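Local coordinates for protein PLP-Dependent L-Arginine Hydroxylase MppP (Streptomyces wadayamensis, PDB 6C9B) that uses pyridoxal phosphate to oxidise L-arginine, acting as an oxidase that yields 4-hydroxy-2-ketoarginine and 2-ketoarginine, at residues B[86-100]-B[241-254]. Residues are numbered along the deposited sequence; the frame is centred on the assembly and turned at random.
Sequences SCYSSSVSMEILARS and LPVEKIYSDILLGV
Tyr-247 lies between Ile-96 and the strand end at Ser-86 and Cys-87, and can be followed outward from helix 243-250. Its CB is 4.2 Å from Ile-96 CD1. With CG anti to the backbone N (chi1 173°), the ring extends toward the strand: CD2 meets Ile-96 CD1, CE2 lies 3.7 Å from Cys-87 SG, and that sulfur stands at the ring edge, near its plane. At the tip, OH donates to Ser-86 O at 2.7 Å, tilted 28° from the carbonyl plane; a water on Ser-86 N adds a weak bond to the same hydroxyl. Leu-251 CD2 covers one face of this ring, off centre, while its sister CD1 sits 3.8 Å from the centroid of the Tyr-88 ring, almost on the normal, a CH-pi contact. One leucine thus separates two tyrosines. Two waters tie Tyr-88 OH to Ile-250 O and Gly-253 O. Further along, Ile-96 is a knob in the hole formed by Val-243, Ile-246, Tyr-247 and Ile-250, its CG1 3.7 Å from Ile-250 CD1. Ser-100 OG turns back to Ile-96 O (2.7 Å), which also accepts from Ser-100 N on the opposite face of its plane. Ile-246 CG2 lies over one face of the Arg-99 guanidinium, whose NE is salt-bridged to Glu-95 of the second subunit. The helices 90-100 and 243-250 run at 130°, with axes 9.0 Å apart. Helix 243-250 thereby packs beside edge strand 84-87 of the seven-stranded sheet, while helix 90-101, with Leu-233 of strand 231-235 against Ile-96, carries Ser-91 to the cofactor phosphate and the bound product.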
# COMPACT_ATOMS: atom_id res chain seq x y z
N SER B 86 2.78 -2.40 -11.08
CA SER B 86 3.06 -3.13 -9.85
C SER B 86 2.69 -2.26 -8.65
O SER B 86 3.20 -1.14 -8.51
CB SER B 86 4.54 -3.56 -9.76
OG SER B 86 4.94 -4.32 -10.90
N CYS B 87 1.78 -2.76 -7.83
CA CYS B 87 1.24 -2.05 -6.68
C CYS B 87 1.68 -2.74 -5.39
O CYS B 87 2.03 -3.93 -5.41
CB CYS B 87 -0.29 -2.01 -6.71
SG CYS B 87 -0.91 -1.33 -8.28
N TYR B 88 1.63 -2.01 -4.28
CA TYR B 88 1.98 -2.62 -2.99
C TYR B 88 1.15 -3.85 -2.66
O TYR B 88 1.62 -4.75 -1.95
CB TYR B 88 1.83 -1.62 -1.86
CG TYR B 88 2.62 -0.35 -2.00
CD1 TYR B 88 4.01 -0.38 -2.08
CD2 TYR B 88 2.00 0.87 -2.02
CE1 TYR B 88 4.75 0.79 -2.20
CE2 TYR B 88 2.73 2.04 -2.10
CZ TYR B 88 4.10 1.99 -2.20
OH TYR B 88 4.84 3.12 -2.31
N SER B 89 -0.09 -3.92 -3.13
CA SER B 89 -0.94 -5.06 -2.84
C SER B 89 -2.08 -5.05 -3.83
O SER B 89 -2.34 -4.04 -4.49
CB SER B 89 -1.52 -5.00 -1.44
OG SER B 89 -2.45 -3.92 -1.38
N SER B 90 -2.78 -6.17 -3.88
CA SER B 90 -3.97 -6.23 -4.71
C SER B 90 -5.04 -5.27 -4.23
O SER B 90 -5.78 -4.71 -5.04
CB SER B 90 -4.49 -7.67 -4.74
OG SER B 90 -5.80 -7.77 -5.26
N SER B 91 -5.16 -5.07 -2.91
CA SER B 91 -6.14 -4.08 -2.45
C SER B 91 -5.77 -2.66 -2.85
O SER B 91 -6.66 -1.85 -3.10
CB SER B 91 -6.30 -4.14 -0.94
OG SER B 91 -6.83 -5.40 -0.55
N VAL B 92 -4.48 -2.31 -2.89
CA VAL B 92 -4.09 -1.01 -3.44
C VAL B 92 -4.45 -0.93 -4.92
O VAL B 92 -4.98 0.09 -5.39
CB VAL B 92 -2.59 -0.75 -3.18
CG1 VAL B 92 -2.09 0.46 -3.98
CG2 VAL B 92 -2.33 -0.52 -1.71
N SER B 93 -4.22 -2.01 -5.67
CA SER B 93 -4.69 -2.04 -7.06
C SER B 93 -6.20 -1.81 -7.11
O SER B 93 -6.71 -1.08 -7.98
CB SER B 93 -4.39 -3.40 -7.71
OG SER B 93 -3.01 -3.72 -7.66
N MET B 94 -6.93 -2.46 -6.21
CA MET B 94 -8.39 -2.35 -6.20
C MET B 94 -8.84 -0.93 -5.84
O MET B 94 -9.83 -0.44 -6.38
CB MET B 94 -8.96 -3.39 -5.22
CG MET B 94 -10.47 -3.41 -5.16
SD MET B 94 -11.10 -4.13 -6.68
CE MET B 94 -12.51 -3.05 -6.93
N GLU B 95 -8.14 -0.26 -4.92
CA GLU B 95 -8.46 1.12 -4.61
C GLU B 95 -8.27 1.99 -5.85
O GLU B 95 -9.10 2.86 -6.15
CB GLU B 95 -7.60 1.63 -3.46
CG GLU B 95 -7.73 3.11 -3.16
CD GLU B 95 -9.03 3.55 -2.50
OE1 GLU B 95 -9.93 2.73 -2.29
OE2 GLU B 95 -9.16 4.76 -2.20
N ILE B 96 -7.18 1.77 -6.57
CA ILE B 96 -6.91 2.52 -7.79
C ILE B 96 -8.03 2.27 -8.80
O ILE B 96 -8.56 3.21 -9.41
CB ILE B 96 -5.53 2.14 -8.35
CG1 ILE B 96 -4.43 2.65 -7.43
CG2 ILE B 96 -5.34 2.68 -9.75
CD1 ILE B 96 -3.08 1.99 -7.68
N LEU B 97 -8.40 1.00 -8.99
CA LEU B 97 -9.43 0.66 -9.96
C LEU B 97 -10.77 1.28 -9.55
O LEU B 97 -11.53 1.77 -10.38
CB LEU B 97 -9.55 -0.85 -10.09
CG LEU B 97 -10.68 -1.39 -10.98
CD1 LEU B 97 -10.52 -0.88 -12.40
CD2 LEU B 97 -10.73 -2.92 -10.95
N ALA B 98 -11.09 1.19 -8.27
CA ALA B 98 -12.39 1.68 -7.82
C ALA B 98 -12.48 3.19 -8.01
O ALA B 98 -13.50 3.71 -8.49
CB ALA B 98 -12.59 1.30 -6.36
N ARG B 99 -11.44 3.93 -7.59
CA ARG B 99 -11.49 5.37 -7.76
C ARG B 99 -11.50 5.72 -9.24
O ARG B 99 -12.18 6.68 -9.65
CB ARG B 99 -10.32 6.03 -7.02
CG ARG B 99 -10.48 7.57 -7.00
CD ARG B 99 -10.16 8.15 -5.65
NE ARG B 99 -8.74 8.14 -5.31
CZ ARG B 99 -7.83 8.93 -5.86
NH1 ARG B 99 -6.59 8.88 -5.43
NH2 ARG B 99 -8.16 9.73 -6.87
N SER B 100 -10.81 4.92 -10.07
CA SER B 100 -10.80 5.16 -11.51
C SER B 100 -12.18 4.90 -12.12
O SER B 100 -12.64 5.67 -12.97
CB SER B 100 -9.78 4.26 -12.19
OG SER B 100 -8.47 4.60 -11.77
N LEU B 241 -10.27 4.35 -18.47
CA LEU B 241 -10.34 4.75 -17.08
C LEU B 241 -8.99 5.33 -16.69
O LEU B 241 -7.97 4.86 -17.19
CB LEU B 241 -10.63 3.57 -16.15
CG LEU B 241 -11.84 2.70 -16.48
CD1 LEU B 241 -11.78 1.44 -15.61
CD2 LEU B 241 -13.13 3.45 -16.26
N PRO B 242 -8.95 6.24 -15.73
CA PRO B 242 -7.67 6.89 -15.39
C PRO B 242 -6.79 6.10 -14.43
O PRO B 242 -6.22 6.68 -13.49
CB PRO B 242 -8.12 8.22 -14.76
CG PRO B 242 -9.43 7.88 -14.14
CD PRO B 242 -10.08 6.93 -15.08
N VAL B 243 -6.64 4.79 -14.66
CA VAL B 243 -5.88 3.96 -13.73
C VAL B 243 -4.41 4.37 -13.70
O VAL B 243 -3.76 4.31 -12.66
CB VAL B 243 -6.03 2.46 -14.07
CG1 VAL B 243 -7.47 1.99 -13.77
CG2 VAL B 243 -5.63 2.17 -15.53
N GLU B 244 -3.84 4.76 -14.84
CA GLU B 244 -2.43 5.14 -14.83
C GLU B 244 -2.18 6.41 -14.02
O GLU B 244 -1.18 6.51 -13.29
CB GLU B 244 -1.93 5.31 -16.26
CG GLU B 244 -1.80 3.99 -16.99
CD GLU B 244 -1.68 4.19 -18.48
OE1 GLU B 244 -2.70 4.50 -19.14
OE2 GLU B 244 -0.56 4.05 -18.98
N LYS B 245 -3.05 7.41 -14.16
CA LYS B 245 -2.90 8.66 -13.43
C LYS B 245 -3.09 8.45 -11.93
O LYS B 245 -2.28 8.92 -11.13
CB LYS B 245 -3.88 9.70 -13.96
CG LYS B 245 -4.05 10.97 -13.12
CD LYS B 245 -2.75 11.71 -12.83
CE LYS B 245 -3.05 13.13 -12.32
NZ LYS B 245 -2.17 13.58 -11.19
N ILE B 246 -4.12 7.69 -11.54
CA ILE B 246 -4.37 7.51 -10.12
C ILE B 246 -3.27 6.63 -9.51
O ILE B 246 -2.77 6.93 -8.42
CB ILE B 246 -5.77 6.96 -9.87
CG1 ILE B 246 -6.79 8.06 -10.24
CG2 ILE B 246 -5.95 6.54 -8.40
CD1 ILE B 246 -8.27 7.62 -10.21
N TYR B 247 -2.82 5.62 -10.25
CA TYR B 247 -1.64 4.85 -9.82
C TYR B 247 -0.50 5.80 -9.47
O TYR B 247 0.10 5.72 -8.39
CB TYR B 247 -1.20 3.87 -10.90
CG TYR B 247 0.10 3.16 -10.62
CD1 TYR B 247 1.31 3.71 -10.99
CD2 TYR B 247 0.11 1.93 -9.98
CE1 TYR B 247 2.51 3.05 -10.73
CE2 TYR B 247 1.31 1.27 -9.71
CZ TYR B 247 2.50 1.84 -10.09
OH TYR B 247 3.68 1.18 -9.83
N SER B 248 -0.19 6.72 -10.38
CA SER B 248 0.96 7.58 -10.15
C SER B 248 0.74 8.59 -9.03
O SER B 248 1.72 9.11 -8.48
CB SER B 248 1.33 8.31 -11.44
OG SER B 248 0.40 9.33 -11.75
N ASP B 249 -0.51 8.86 -8.65
CA ASP B 249 -0.77 9.69 -7.47
C ASP B 249 -0.46 8.92 -6.19
O ASP B 249 -0.15 9.55 -5.17
CB ASP B 249 -2.23 10.14 -7.44
CG ASP B 249 -2.58 11.13 -8.54
OD1 ASP B 249 -1.68 11.79 -9.11
OD2 ASP B 249 -3.80 11.30 -8.80
N ILE B 250 -0.55 7.60 -6.22
CA ILE B 250 -0.36 6.79 -5.01
C ILE B 250 1.08 6.31 -4.87
O ILE B 250 1.60 6.24 -3.75
CB ILE B 250 -1.36 5.62 -4.99
CG1 ILE B 250 -2.77 6.19 -4.82
CG2 ILE B 250 -1.05 4.64 -3.83
CD1 ILE B 250 -3.86 5.20 -4.87
N LEU B 251 1.76 5.97 -5.97
CA LEU B 251 3.09 5.39 -5.81
C LEU B 251 3.90 5.50 -7.10
O LEU B 251 3.36 5.57 -8.21
CB LEU B 251 3.05 3.92 -5.36
CG LEU B 251 2.63 2.81 -6.34
CD1 LEU B 251 3.08 1.43 -5.88
CD2 LEU B 251 1.13 2.79 -6.55
N LEU B 252 5.23 5.50 -6.90
CA LEU B 252 6.22 5.47 -7.98
C LEU B 252 6.46 4.05 -8.49
O LEU B 252 6.82 3.86 -9.66
CB LEU B 252 7.50 6.11 -7.44
CG LEU B 252 8.63 6.52 -8.37
CD1 LEU B 252 8.22 7.74 -9.18
CD2 LEU B 252 9.91 6.79 -7.54
N GLY B 253 6.26 3.04 -7.65
CA GLY B 253 6.55 1.67 -8.00
C GLY B 253 6.80 0.92 -6.70
O GLY B 253 6.71 1.48 -5.62
N VAL B 254 7.08 -0.37 -6.83
CA VAL B 254 7.32 -1.20 -5.66
C VAL B 254 8.82 -1.43 -5.51
O VAL B 254 9.61 -1.14 -6.41
CB VAL B 254 6.55 -2.52 -5.70
CG1 VAL B 254 5.04 -2.25 -5.78
CG2 VAL B 254 7.00 -3.36 -6.87
O HOH W 1 4.96 -0.82 -12.20
O HOH W 2 3.41 5.40 -2.11
O HOH W 3 7.56 3.50 -3.65
O HOH W 4 -5.68 11.21 -6.92